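Local coordinates for SEC-C motif domain protein (Psychrobacter arcticus, PDB 2I9W) that binds two zinc ions in modules flanking an NTF2-like (cystatin-like) domain, its cellular role being unknown, at residues Cys30-His34 with Arg58-Ala63; Tyr33-Leu37 with Leu66-Tyr71; Ala99-Ala105 with Val117-Phe123; Leu135-Val139 with Trp151-Asp155. One frame throughout, in Å; residues are numbered along the deposited sequence. Where two conformers were deposited one is given.

In the fold
Contacts 1 and 2 share Y33 and H34 of helix 31-39, their centres about 6 Å apart, and carry the N-terminal zinc module onto helix 53-66 and helix 69-74; a probable hydrogen bond between T59 OG1 and Y71 OH, 2.7 Å apart, ties one to the other. Contacts 3 and 4 are the two outer strand pairs of one four-stranded antiparallel sheet, with centres about 15 Å apart, joined where V117 O lies 2.9 Å from S136 N. Helix 53-66 bridges the two halves: R58 of contact 1 packs on L101 and V103, and R60 on F153. Both zinc sites border these contacts, the first bound by C30 in contact 1, the second about 5 Å from the side chain of V139 in contact 4.

Contact 1. Residues Cys30-His34 with Arg58-Ala63; sequences CQPYH and RTRYSA. With ZN (zinc ion), chain B.
C30 and H34 both turn their side chains beside their own backbone N (chi1 -75° and -68°), which sends SG and the imidazole from the segment 30-34 against helix 53-66. This is the seam between the N-terminal four-cysteine zinc site and the NTF2-like domain. SG of C30 binds the zinc ion at 2.4 Å, with C9, C11 and C29 completing the site, and lies against CA and CG2 of T59. The H34 ring meets the helix edge-on: NE2 donates to T59 O at 2.9 Å, almost straight (175°) and in the ring plane. That oxygen also accepts from A63 N, which reaches it from the opposite face of the carbonyl. CE1 lies 3.7 Å from S62 CB, and A63 CB borders NE2. ND1 is held by Y26, so both ring nitrogens are engaged and the ring's rotation is fixed. An alanine at H34 is likely to leave T59 O with its helical bond alone, deprive Y26 of its partner and open a gap beside S62 and A63. S62 OG, donating to R58 O, sits 3.2 Å from C30 SG.

Contact 2. Residues Tyr33-Leu37 with Leu66-Tyr71; sequences YHDGL and LVKPEY
Y71 turns one face of its ring to the edge of H34, and it has the largest share of this contact. From CB, chi1 of -171° swings CG away from its own backbone N and carries the ring out from helix 69-74 against helix 31-39. CG is the first ring atom to meet the histidine, 3.8 Å from H34 CD2. That carbon stands over the centre of the ring; Y71 CD2 and CE2 also lie near it, and NE2 of the imidazole leans over the same side. The planes are 67° apart and the centroids 4.7 Å: a T-shaped pair, with H34 giving the edge and Y71 the face. Along the other side of the ring, CD1 and CE1 meet L37; its CD2 methyl comes within 3.5 Å of Y71 CE1, and Y33 O approaches the same carbon obliquely. At the tip, OH passes Y33 CB at 3.9 Å and is hydrogen-bonded to T59 of helix 53-66. K68 crosses H34 with its CD 3.8 Å from ND1, and a water donates to D35 OD1 and accepts a weak, long bond from K68 NZ. V67, the first residue beyond helix 53-66, has positive phi and closes a Schellman motif, and K68 is the N-cap of the next helix, a tight helix-to-helix turn that sets Y71 against the N-terminal zinc module.

Contact 3. Residues Ala99-Ala105 with Val117-Phe123; sequences AGLEVVA and VEFKAYF
L101 and F119 meet at the apolar centre, CD1 of the leucine 3.7 Å from CD2 of the ring. The leucine's CG stands opposite its backbone N (chi1 -179°), which directs CD1 across to the neighbouring strand. On the same face V103 CG1 touches V117 CG1, and M57 of helix 53-66 packs on L101, V103 and V117. The first zinc is about 7 Å from the side chain of L101.

Farther out, the backbones pair as an antiparallel ladder. E102 and K120 form a hydrogen-bonded pair with both bonds in the carbonyl planes, while L101 with A121 and V103 with F119 are non-hydrogen-bonded pairs. The face bearing E102, K120 and Y122 is polar. Y122 OH donates to E102 OE1 at 2.5 Å, meeting the oxygen nearly head-on down its C-O bond, with carboxylate and ring planes only 16° apart. K120 runs alongside E102, its CD 3.5 Å from OE1, though its NZ stays 4.8 Å from that oxygen. At the far end V104 CG1 rests on the E118 carboxylate carbon at 3.5 Å, and OE2 of that group is bound by H133. V104 N and A105 N both donate to E118 O, from the same face of its plane, at 2.8 and 3.2 Å. Two residues facing one make a classic beta bulge, here in the first hairpin of the NTF2-like sheet.

Contact 4. Residues Leu135-Val139 with Trp151-Asp155; sequences LSTFV and WYFLD
F138 and F153 sit opposite each other on the two strands as a non-hydrogen-bonded pair, CE2 of F138 3.9 Å from CD1 of F153. F138 turns CG beside its backbone N (chi1 -56°), which lays its CD2 edge along the F153 backbone. The rings cross obliquely, planes 56° apart. F138 CB also touches W151 CE3 at 3.8 Å, and the indole presents its edge to F138 O, its NE1 being bound to D51 O. Beyond the pair, F153 CE1 meets S136 OG at the ring's edge. These strands form the last hairpin of the NTF2-like sheet, V139 and Y152 exchanging both backbone hydrogen bonds, and A53, L56 and M57 of helix 53-66 cover F138. Replacing F138 with a serine would probably leave F153, W151 and the overlying helix residues without their shared apolar partner. On the other face, V139 puts CG1 between its backbone N and carbonyl carbon (chi1 66°), where it meets L154 CD2 at 3.8 Å, close to the second zinc site. L154 CD1 reaches T137 CG2, and T137 O accepts from L154 N at 2.9 Å. A water joins T137 N to L154 O, lying 2.7 Å from the oxygen.

Contact 1. Residues Cys30-His34 with Arg58-Ala63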
loop_
_atom_site.group_PDB
_atom_site.type_symbol
_atom_site.label_atom_id
_atom_site.label_comp_id
_atom_site.label_asym_id
_atom_site.label_seq_id
_atom_site.Cartn_x
_atom_site.Cartn_y
_atom_site.Cartn_z
ATOM N N CYS A 30 11.153 2.759 5.404
ATOM C CA CYS A 30 10.579 2.321 4.137
ATOM C C CYS A 30 11.618 2.141 3.013
ATOM O O CYS A 30 11.373 1.401 2.048
ATOM C CB CYS A 30 9.510 3.337 3.730
ATOM S SG CYS A 30 7.933 3.231 4.690
ATOM N N GLN A 31 12.767 2.837 3.104
ATOM C CA GLN A 31 13.690 2.875 1.965
ATOM C C GLN A 31 14.150 1.472 1.529
ATOM O O GLN A 31 14.197 1.194 0.364
ATOM C CB GLN A 31 14.894 3.776 2.248
ATOM C CG GLN A 31 15.763 3.922 1.048
ATOM C CD GLN A 31 16.917 4.869 1.293
ATOM O OE1 GLN A 31 17.072 5.431 2.375
ATOM N NE2 GLN A 31 17.720 5.053 0.279
ATOM N N PRO A 32 14.477 0.565 2.481
ATOM C CA PRO A 32 14.865 -0.784 2.038
ATOM C C PRO A 32 13.838 -1.526 1.141
ATOM O O PRO A 32 14.213 -2.307 0.258
ATOM C CB PRO A 32 15.082 -1.532 3.372
ATOM C CG PRO A 32 15.403 -0.442 4.344
ATOM C CD PRO A 32 14.542 0.711 3.946
ATOM N N TYR A 33 12.561 -1.260 1.384
ATOM C CA TYR A 33 11.475 -1.905 0.697
ATOM C C TYR A 33 11.363 -1.276 -0.668
ATOM O O TYR A 33 11.173 -1.971 -1.649
ATOM C CB TYR A 33 10.184 -1.803 1.533
ATOM C CG TYR A 33 10.376 -2.533 2.819
ATOM C CD1 TYR A 33 10.238 -3.913 2.868
ATOM C CD2 TYR A 33 10.807 -1.886 3.949
ATOM C CE1 TYR A 33 10.488 -4.606 4.011
ATOM C CE2 TYR A 33 11.100 -2.576 5.108
ATOM C CZ TYR A 33 10.938 -3.945 5.123
ATOM O OH TYR A 33 11.178 -4.671 6.265
ATOM N N HIS A 34 11.431 0.045 -0.745
ATOM C CA HIS A 34 11.331 0.690 -2.051
ATOM C C HIS A 34 12.541 0.207 -2.908
ATOM O O HIS A 34 12.404 -0.246 -4.034
ATOM C CB HIS A 34 11.394 2.194 -1.916
ATOM C CG HIS A 34 10.204 2.794 -1.236
ATOM N ND1 HIS A 34 10.221 4.042 -0.649
ATOM C CD2 HIS A 34 8.989 2.275 -0.971
ATOM C CE1 HIS A 34 9.030 4.289 -0.133
ATOM N NE2 HIS A 34 8.263 3.227 -0.318
ATOM N N ARG A 58 2.139 1.254 4.790
ATOM C CA ARG A 58 3.086 2.333 5.136
ATOM C C ARG A 58 4.052 2.600 4.010
ATOM O O ARG A 58 4.290 3.755 3.630
ATOM C CB ARG A 58 3.874 1.994 6.398
ATOM C CG ARG A 58 3.070 2.160 7.634
ATOM C CD ARG A 58 3.785 1.550 8.825
ATOM N NE ARG A 58 3.067 1.762 10.079
ATOM C CZ ARG A 58 3.062 2.901 10.776
ATOM N NH1 ARG A 58 3.727 3.984 10.368
ATOM N NH2 ARG A 58 2.380 2.951 11.913
ATOM N N THR A 59 4.633 1.532 3.476
ATOM C CA THR A 59 5.569 1.694 2.322
ATOM C C THR A 59 4.871 2.314 1.113
ATOM O O THR A 59 5.488 3.080 0.386
ATOM C CB THR A 59 6.291 0.355 1.915
ATOM O OG1 THR A 59 5.312 -0.602 1.425
ATOM C CG2 THR A 59 7.117 -0.202 3.103
ATOM N N ARG A 60 3.603 1.988 0.881
ATOM C CA ARG A 60 2.879 2.640 -0.230
ATOM C C ARG A 60 2.668 4.150 -0.004
ATOM O O ARG A 60 2.895 4.959 -0.870
ATOM C CB ARG A 60 1.577 1.903 -0.541
ATOM C CG ARG A 60 1.742 0.464 -1.088
ATOM C CD ARG A 60 0.360 -0.228 -1.216
ATOM N NE ARG A 60 -0.632 0.571 -1.967
ATOM C CZ ARG A 60 -0.728 0.636 -3.292
ATOM N NH1 ARG A 60 0.099 -0.066 -4.064
ATOM N NH2 ARG A 60 -1.668 1.403 -3.839
ATOM N N TYR A 61 2.220 4.507 1.194
ATOM C CA TYR A 61 2.096 5.911 1.580
ATOM C C TYR A 61 3.414 6.679 1.338
ATOM O O TYR A 61 3.437 7.720 0.711
ATOM C CB TYR A 61 1.680 6.027 3.057
ATOM C CG TYR A 61 1.727 7.460 3.481
ATOM C CD1 TYR A 61 0.716 8.310 3.155
ATOM C CD2 TYR A 61 2.834 7.967 4.151
ATOM C CE1 TYR A 61 0.770 9.681 3.474
ATOM C CE2 TYR A 61 2.923 9.311 4.469
ATOM C CZ TYR A 61 1.877 10.180 4.120
ATOM O OH TYR A 61 1.928 11.520 4.450
ATOM N N SER A 62 4.512 6.112 1.813
ATOM C CA SER A 62 5.841 6.744 1.631
ATOM C C SER A 62 6.209 6.836 0.145
ATOM O O SER A 62 6.844 7.809 -0.273
ATOM C CB SER A 62 6.890 5.935 2.394
ATOM O OG SER A 62 6.580 6.004 3.766
ATOM N N ALA A 63 5.748 5.874 -0.656
ATOM C CA ALA A 63 5.974 5.924 -2.116
ATOM C C ALA A 63 5.124 7.043 -2.745
ATOM O O ALA A 63 5.543 7.635 -3.701
ATOM C CB ALA A 63 5.679 4.543 -2.757
HETATM ZN ZN ZN B . 8.408 4.310 6.734
#

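Contact 2. Residues Tyr33-Leu37 with Leu66-Tyr71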
loop_
_atom_site.group_PDB
_atom_site.type_symbol
_atom_site.label_atom_id
_atom_site.label_comp_id
_atom_site.label_asym_id
_atom_site.label_seq_id
_atom_site.Cartn_x
_atom_site.Cartn_y
_atom_site.Cartn_z
ATOM N N TYR A 33 12.561 -1.260 1.384
ATOM C CA TYR A 33 11.475 -1.905 0.697
ATOM C C TYR A 33 11.363 -1.276 -0.668
ATOM O O TYR A 33 11.173 -1.971 -1.649
ATOM C CB TYR A 33 10.184 -1.803 1.533
ATOM C CG TYR A 33 10.376 -2.533 2.819
ATOM C CD1 TYR A 33 10.238 -3.913 2.868
ATOM C CD2 TYR A 33 10.807 -1.886 3.949
ATOM C CE1 TYR A 33 10.488 -4.606 4.011
ATOM C CE2 TYR A 33 11.100 -2.576 5.108
ATOM C CZ TYR A 33 10.938 -3.945 5.123
ATOM O OH TYR A 33 11.178 -4.671 6.265
ATOM N N HIS A 34 11.431 0.045 -0.745
ATOM C CA HIS A 34 11.331 0.690 -2.051
ATOM C C HIS A 34 12.541 0.207 -2.908
ATOM O O HIS A 34 12.404 -0.246 -4.034
ATOM C CB HIS A 34 11.394 2.194 -1.916
ATOM C CG HIS A 34 10.204 2.794 -1.236
ATOM N ND1 HIS A 34 10.221 4.042 -0.649
ATOM C CD2 HIS A 34 8.989 2.275 -0.971
ATOM C CE1 HIS A 34 9.030 4.289 -0.133
ATOM N NE2 HIS A 34 8.263 3.227 -0.318
ATOM N N ASP A 35 13.729 0.319 -2.344
ATOM C CA ASP A 35 14.949 -0.064 -3.092
ATOM C C ASP A 35 14.943 -1.542 -3.481
ATOM O O ASP A 35 15.444 -1.927 -4.541
ATOM C CB ASP A 35 16.183 0.300 -2.252
ATOM C CG ASP A 35 16.449 1.802 -2.209
ATOM O OD1 ASP A 35 15.760 2.587 -2.903
ATOM O OD2 ASP A 35 17.352 2.208 -1.450
ATOM N N GLY A 36 14.376 -2.366 -2.615
ATOM C CA GLY A 36 14.338 -3.807 -2.801
ATOM C C GLY A 36 13.534 -4.242 -4.005
ATOM O O GLY A 36 13.993 -5.058 -4.802
ATOM N N LEU A 37 12.333 -3.685 -4.127
ATOM C CA LEU A 37 11.435 -3.989 -5.239
ATOM C C LEU A 37 12.002 -3.402 -6.526
ATOM O O LEU A 37 11.849 -3.998 -7.601
ATOM C CB LEU A 37 10.027 -3.448 -4.973
ATOM C CG LEU A 37 8.838 -4.308 -5.405
ATOM C CD1 LEU A 37 9.008 -5.744 -4.942
ATOM C CD2 LEU A 37 7.542 -3.733 -4.844
ATOM N N LEU A 66 7.086 10.365 -1.678
ATOM C CA LEU A 66 8.389 10.476 -2.334
ATOM C C LEU A 66 8.332 10.321 -3.856
ATOM O O LEU A 66 9.339 10.493 -4.537
ATOM C CB LEU A 66 9.387 9.486 -1.728
ATOM C CG LEU A 66 9.655 9.649 -0.204
ATOM C CD1 LEU A 66 10.519 8.491 0.346
ATOM C CD2 LEU A 66 10.294 11.020 0.193
ATOM N N VAL A 67 7.139 10.044 -4.379
ATOM C CA VAL A 67 6.839 9.972 -5.849
ATOM C C VAL A 67 7.606 8.812 -6.503
ATOM O O VAL A 67 8.487 8.995 -7.353
ATOM C CB VAL A 67 6.989 11.311 -6.646
ATOM C CG1 VAL A 67 6.364 11.138 -8.037
ATOM C CG2 VAL A 67 6.333 12.483 -5.914
ATOM N N LYS A 68 7.252 7.619 -6.049
ATOM C CA LYS A 68 7.799 6.345 -6.525
ATOM C C LYS A 68 6.643 5.511 -7.090
ATOM O O LYS A 68 6.159 4.534 -6.475
ATOM C CB LYS A 68 8.510 5.641 -5.390
ATOM C CG LYS A 68 9.667 6.515 -4.886
ATOM C CD LYS A 68 10.564 5.793 -3.971
ATOM C CE LYS A 68 11.671 6.721 -3.504
ATOM N NZ LYS A 68 12.867 6.581 -4.350
ATOM N N PRO A 69 6.129 5.934 -8.267
ATOM C CA PRO A 69 4.917 5.303 -8.749
ATOM C C PRO A 69 5.132 3.850 -9.195
ATOM O O PRO A 69 4.185 3.077 -9.180
ATOM C CB PRO A 69 4.494 6.205 -9.899
ATOM C CG PRO A 69 5.803 6.821 -10.389
ATOM C CD PRO A 69 6.633 6.982 -9.178
ATOM N N GLU A 70 6.362 3.489 -9.579
ATOM C CA GLU A 70 6.684 2.097 -9.878
ATOM C C GLU A 70 6.368 1.193 -8.688
ATOM O O GLU A 70 5.763 0.081 -8.847
ATOM C CB GLU A 70 8.138 1.929 -10.298
ATOM C CG GLU A 70 9.246 2.215 -9.206
ATOM C CD GLU A 70 9.369 3.691 -8.700
ATOM O OE1 GLU A 70 9.100 4.693 -9.444
ATOM O OE2 GLU A 70 9.774 3.813 -7.532
ATOM N N TYR A 71 6.742 1.652 -7.492
ATOM C CA TYR A 71 6.451 0.893 -6.268
ATOM C C TYR A 71 4.929 0.710 -6.069
ATOM O O TYR A 71 4.465 -0.361 -5.706
ATOM C CB TYR A 71 7.090 1.556 -5.033
ATOM C CG TYR A 71 7.010 0.708 -3.805
ATOM C CD1 TYR A 71 7.931 -0.301 -3.589
ATOM C CD2 TYR A 71 5.996 0.889 -2.862
ATOM C CE1 TYR A 71 7.832 -1.112 -2.493
ATOM C CE2 TYR A 71 5.894 0.083 -1.734
ATOM C CZ TYR A 71 6.838 -0.918 -1.548
ATOM O OH TYR A 71 6.795 -1.772 -0.469
HETATM O O HOH W 1 13.668 3.343 -4.851
#

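Contact 3. Residues Ala99-Ala105 with Val117-Phe123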
loop_
_atom_site.group_PDB
_atom_site.type_symbol
_atom_site.label_atom_id
_atom_site.label_comp_id
_atom_site.label_asym_id
_atom_site.label_seq_id
_atom_site.Cartn_x
_atom_site.Cartn_y
_atom_site.Cartn_z
ATOM N N ALA A 99 0.807 15.375 4.319
ATOM C CA ALA A 99 1.097 15.894 5.662
ATOM C C ALA A 99 1.177 14.850 6.763
ATOM O O ALA A 99 1.311 15.209 7.936
ATOM C CB ALA A 99 0.048 16.952 6.054
ATOM N N GLY A 100 1.129 13.573 6.414
ATOM C CA GLY A 100 1.273 12.528 7.397
ATOM C C GLY A 100 0.317 11.349 7.264
ATOM O O GLY A 100 -0.609 11.349 6.457
ATOM N N LEU A 101 0.543 10.367 8.117
ATOM C CA LEU A 101 -0.166 9.089 8.181
ATOM C C LEU A 101 -0.505 8.700 9.611
ATOM O O LEU A 101 0.342 8.793 10.506
ATOM C CB LEU A 101 0.686 7.972 7.549
ATOM C CG LEU A 101 0.038 6.573 7.524
ATOM C CD1 LEU A 101 -1.173 6.589 6.548
ATOM C CD2 LEU A 101 1.095 5.450 7.209
ATOM N N GLU A 102 -1.754 8.302 9.818
ATOM C CA GLU A 102 -2.200 7.710 11.064
ATOM C C GLU A 102 -2.798 6.343 10.762
ATOM O O GLU A 102 -3.830 6.239 10.090
ATOM C CB GLU A 102 -3.258 8.596 11.690
ATOM C CG GLU A 102 -3.872 8.025 12.948
ATOM C CD GLU A 102 -4.970 8.914 13.552
ATOM O OE1 GLU A 102 -5.429 9.896 12.901
ATOM O OE2 GLU A 102 -5.337 8.636 14.707
ATOM N N VAL A 103 -2.191 5.285 11.301
ATOM C CA VAL A 103 -2.745 3.951 11.137
ATOM C C VAL A 103 -3.735 3.774 12.303
ATOM O O VAL A 103 -3.354 3.828 13.500
ATOM C CB VAL A 103 -1.651 2.816 11.046
ATOM C CG1 VAL A 103 -2.336 1.446 10.993
ATOM C CG2 VAL A 103 -0.721 2.996 9.850
ATOM N N VAL A 104 -5.008 3.634 11.939
ATOM C CA VAL A 104 -6.087 3.467 12.916
ATOM C C VAL A 104 -6.161 2.018 13.396
ATOM O O VAL A 104 -6.293 1.753 14.618
ATOM C CB VAL A 104 -7.423 3.941 12.347
ATOM C CG1 VAL A 104 -8.588 3.652 13.339
ATOM C CG2 VAL A 104 -7.341 5.422 11.952
ATOM N N ALA A 105 -6.070 1.054 12.486
ATOM C CA ALA A 105 -6.286 -0.351 12.867
ATOM C C ALA A 105 -5.713 -1.246 11.803
ATOM O O ALA A 105 -5.667 -0.873 10.632
ATOM C CB ALA A 105 -7.786 -0.654 13.057
ATOM N N VAL A 117 -6.247 -2.759 6.651
ATOM C CA VAL A 117 -5.582 -1.650 7.340
ATOM C C VAL A 117 -6.503 -0.443 7.151
ATOM O O VAL A 117 -6.828 -0.054 6.002
ATOM C CB VAL A 117 -4.220 -1.305 6.703
ATOM C CG1 VAL A 117 -3.522 -0.158 7.466
ATOM C CG2 VAL A 117 -3.338 -2.566 6.602
ATOM N N GLU A 118 -6.896 0.163 8.272
ATOM C CA GLU A 118 -7.686 1.402 8.305
ATOM C C GLU A 118 -6.694 2.505 8.656
ATOM O O GLU A 118 -5.935 2.378 9.616
ATOM C CB GLU A 118 -8.774 1.319 9.384
ATOM C CG GLU A 118 -9.616 2.568 9.528
ATOM C CD GLU A 118 -10.606 2.548 10.669
ATOM O OE1 GLU A 118 -10.801 1.496 11.322
ATOM O OE2 GLU A 118 -11.193 3.627 10.935
ATOM N N PHE A 119 -6.714 3.589 7.903
ATOM C CA PHE A 119 -5.772 4.674 8.128
ATOM C C PHE A 119 -6.305 6.030 7.683
ATOM O O PHE A 119 -7.314 6.118 6.950
ATOM C CB PHE A 119 -4.462 4.350 7.404
ATOM C CG PHE A 119 -4.600 4.333 5.914
ATOM C CD1 PHE A 119 -4.961 3.160 5.248
ATOM C CD2 PHE A 119 -4.404 5.482 5.164
ATOM C CE1 PHE A 119 -5.088 3.167 3.869
ATOM C CE2 PHE A 119 -4.546 5.483 3.742
ATOM C CZ PHE A 119 -4.862 4.312 3.111
ATOM N N LYS A 120 -5.661 7.088 8.159
ATOM C CA LYS A 120 -5.925 8.434 7.706
ATOM C C LYS A 120 -4.663 8.974 7.070
ATOM O O LYS A 120 -3.592 8.993 7.702
ATOM C CB LYS A 120 -6.342 9.334 8.879
ATOM C CG LYS A 120 -7.673 8.940 9.464
ATOM C CD LYS A 120 -8.128 9.807 10.618
ATOM C CE LYS A 120 -9.462 9.271 11.112
ATOM N NZ LYS A 120 -10.163 10.166 12.064
ATOM N N ALA A 121 -4.781 9.369 5.816
ATOM C CA ALA A 121 -3.677 10.020 5.099
ATOM C C ALA A 121 -3.948 11.515 5.020
ATOM O O ALA A 121 -4.948 11.939 4.437
ATOM C CB ALA A 121 -3.531 9.449 3.689
ATOM N N TYR A 122 -3.053 12.324 5.607
ATOM C CA TYR A 122 -3.318 13.730 5.795
ATOM C C TYR A 122 -2.749 14.519 4.653
ATOM O O TYR A 122 -1.757 14.133 4.070
ATOM C CB TYR A 122 -2.713 14.247 7.116
ATOM C CG TYR A 122 -3.419 13.704 8.336
ATOM C CD1 TYR A 122 -3.098 12.456 8.839
ATOM C CD2 TYR A 122 -4.380 14.458 9.008
ATOM C CE1 TYR A 122 -3.734 11.932 9.990
ATOM C CE2 TYR A 122 -5.046 13.931 10.143
ATOM C CZ TYR A 122 -4.705 12.665 10.615
ATOM O OH TYR A 122 -5.321 12.165 11.748
ATOM N N PHE A 123 -3.384 15.628 4.306
ATOM C CA PHE A 123 -2.807 16.491 3.294
ATOM C C PHE A 123 -3.215 17.929 3.537
ATOM O O PHE A 123 -4.150 18.198 4.278
ATOM C CB PHE A 123 -3.184 16.012 1.880
ATOM C CG PHE A 123 -4.673 15.972 1.624
ATOM C CD1 PHE A 123 -5.418 14.839 1.985
ATOM C CD2 PHE A 123 -5.315 17.043 1.041
ATOM C CE1 PHE A 123 -6.765 14.798 1.786
ATOM C CE2 PHE A 123 -6.675 16.999 0.821
ATOM C CZ PHE A 123 -7.395 15.865 1.187
#

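Contact 4. Residues Leu135-Val139 with Trp151-Asp155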
loop_
_atom_site.group_PDB
_atom_site.type_symbol
_atom_site.label_atom_id
_atom_site.label_comp_id
_atom_site.label_asym_id
_atom_site.label_seq_id
_atom_site.Cartn_x
_atom_site.Cartn_y
_atom_site.Cartn_z
ATOM N N LEU A 135 -10.254 2.465 4.318
ATOM C CA LEU A 135 -10.118 1.081 4.731
ATOM C C LEU A 135 -9.649 0.272 3.519
ATOM O O LEU A 135 -10.415 0.077 2.566
ATOM C CB LEU A 135 -11.440 0.516 5.255
ATOM C CG LEU A 135 -11.451 -0.951 5.738
ATOM C CD1 LEU A 135 -10.490 -1.135 6.930
ATOM C CD2 LEU A 135 -12.875 -1.459 6.102
ATOM N N SER A 136 -8.400 -0.169 3.553
ATOM C CA SER A 136 -7.786 -0.859 2.422
ATOM C C SER A 136 -7.646 -2.361 2.697
ATOM O O SER A 136 -7.347 -2.805 3.860
ATOM C CB SER A 136 -6.433 -0.247 2.148
ATOM O OG SER A 136 -6.623 1.025 1.534
ATOM N N THR A 137 -7.819 -3.141 1.620
ATOM C CA THR A 137 -7.737 -4.559 1.670
ATOM C C THR A 137 -6.568 -5.064 0.851
ATOM O O THR A 137 -6.249 -4.526 -0.239
ATOM C CB THR A 137 -9.024 -5.262 1.180
ATOM O OG1 THR A 137 -10.146 -4.724 1.901
ATOM C CG2 THR A 137 -8.906 -6.779 1.436
ATOM N N PHE A 138 -5.944 -6.077 1.418
ATOM C CA PHE A 138 -4.735 -6.678 0.875
ATOM C C PHE A 138 -4.904 -8.189 0.792
ATOM O O PHE A 138 -5.613 -8.803 1.591
ATOM C CB PHE A 138 -3.535 -6.329 1.743
ATOM C CG PHE A 138 -3.328 -4.841 1.926
ATOM C CD1 PHE A 138 -4.076 -4.143 2.863
ATOM C CD2 PHE A 138 -2.438 -4.163 1.125
ATOM C CE1 PHE A 138 -3.917 -2.805 3.033
ATOM C CE2 PHE A 138 -2.265 -2.806 1.316
ATOM C CZ PHE A 138 -3.049 -2.151 2.260
ATOM N N VAL A 139 -4.209 -8.792 -0.178
ATOM C CA VAL A 139 -4.229 -10.246 -0.363
ATOM C C VAL A 139 -2.795 -10.745 -0.364
ATOM O O VAL A 139 -1.905 -10.095 -0.917
ATOM C CB VAL A 139 -4.995 -10.698 -1.640
ATOM C CG1 VAL A 139 -4.301 -10.241 -2.922
ATOM C CG2 VAL A 139 -5.216 -12.224 -1.623
ATOM N N TRP A 151 2.390 -9.627 0.189
ATOM C CA TRP A 151 1.116 -8.950 0.274
ATOM C C TRP A 151 0.954 -8.018 -0.898
ATOM O O TRP A 151 1.957 -7.404 -1.353
ATOM C CB TRP A 151 1.078 -8.102 1.534
ATOM C CG TRP A 151 0.906 -8.881 2.744
ATOM C CD1 TRP A 151 1.865 -9.221 3.635
ATOM C CD2 TRP A 151 -0.314 -9.462 3.220
ATOM N NE1 TRP A 151 1.323 -9.925 4.646
ATOM C CE2 TRP A 151 -0.002 -10.148 4.392
ATOM C CE3 TRP A 151 -1.621 -9.508 2.738
ATOM C CZ2 TRP A 151 -0.975 -10.808 5.156
ATOM C CZ3 TRP A 151 -2.575 -10.153 3.479
ATOM C CH2 TRP A 151 -2.256 -10.813 4.663
ATOM N N TYR A 152 -0.285 -7.933 -1.389
ATOM C CA TYR A 152 -0.636 -7.059 -2.499
ATOM C C TYR A 152 -1.889 -6.272 -2.200
ATOM O O TYR A 152 -2.812 -6.779 -1.546
ATOM C CB TYR A 152 -0.843 -7.867 -3.789
ATOM C CG TYR A 152 0.392 -8.499 -4.323
ATOM C CD1 TYR A 152 0.762 -9.763 -3.925
ATOM C CD2 TYR A 152 1.192 -7.834 -5.215
ATOM C CE1 TYR A 152 1.903 -10.349 -4.375
ATOM C CE2 TYR A 152 2.329 -8.424 -5.693
ATOM C CZ TYR A 152 2.678 -9.688 -5.263
ATOM O OH TYR A 152 3.799 -10.279 -5.707
ATOM N N PHE A 153 -1.911 -5.033 -2.675
ATOM C CA PHE A 153 -3.060 -4.153 -2.475
ATOM C C PHE A 153 -4.154 -4.470 -3.475
ATOM O O PHE A 153 -3.882 -4.563 -4.678
ATOM C CB PHE A 153 -2.610 -2.689 -2.630
ATOM C CG PHE A 153 -3.730 -1.708 -2.659
ATOM C CD1 PHE A 153 -4.505 -1.486 -1.559
ATOM C CD2 PHE A 153 -3.968 -0.956 -3.791
ATOM C CE1 PHE A 153 -5.506 -0.517 -1.580
ATOM C CE2 PHE A 153 -4.956 0.002 -3.824
ATOM C CZ PHE A 153 -5.752 0.208 -2.732
ATOM N N LEU A 154 -5.385 -4.624 -2.984
ATOM C CA LEU A 154 -6.584 -4.814 -3.846
ATOM C C LEU A 154 -7.144 -3.429 -4.173
ATOM O O LEU A 154 -7.673 -2.741 -3.296
ATOM C CB LEU A 154 -7.647 -5.661 -3.119
ATOM C CG LEU A 154 -7.350 -7.130 -2.889
ATOM C CD1 LEU A 154 -8.576 -7.786 -2.239
ATOM C CD2 LEU A 154 -6.934 -7.867 -4.145
ATOM N N ASP A 155 -6.957 -2.981 -5.412
ATOM C CA ASP A 155 -7.335 -1.599 -5.793
ATOM C C ASP A 155 -8.844 -1.597 -6.074
ATOM O O ASP A 155 -9.302 -2.297 -6.982
ATOM C CB ASP A 155 -6.526 -1.121 -6.989
ATOM C CG ASP A 155 -6.629 0.363 -7.219
ATOM O OD1 ASP A 155 -7.764 0.886 -7.219
ATOM O OD2 ASP A 155 -5.578 1.024 -7.407
HETATM O O HOH W 2 -8.678 -1.891 -0.927
#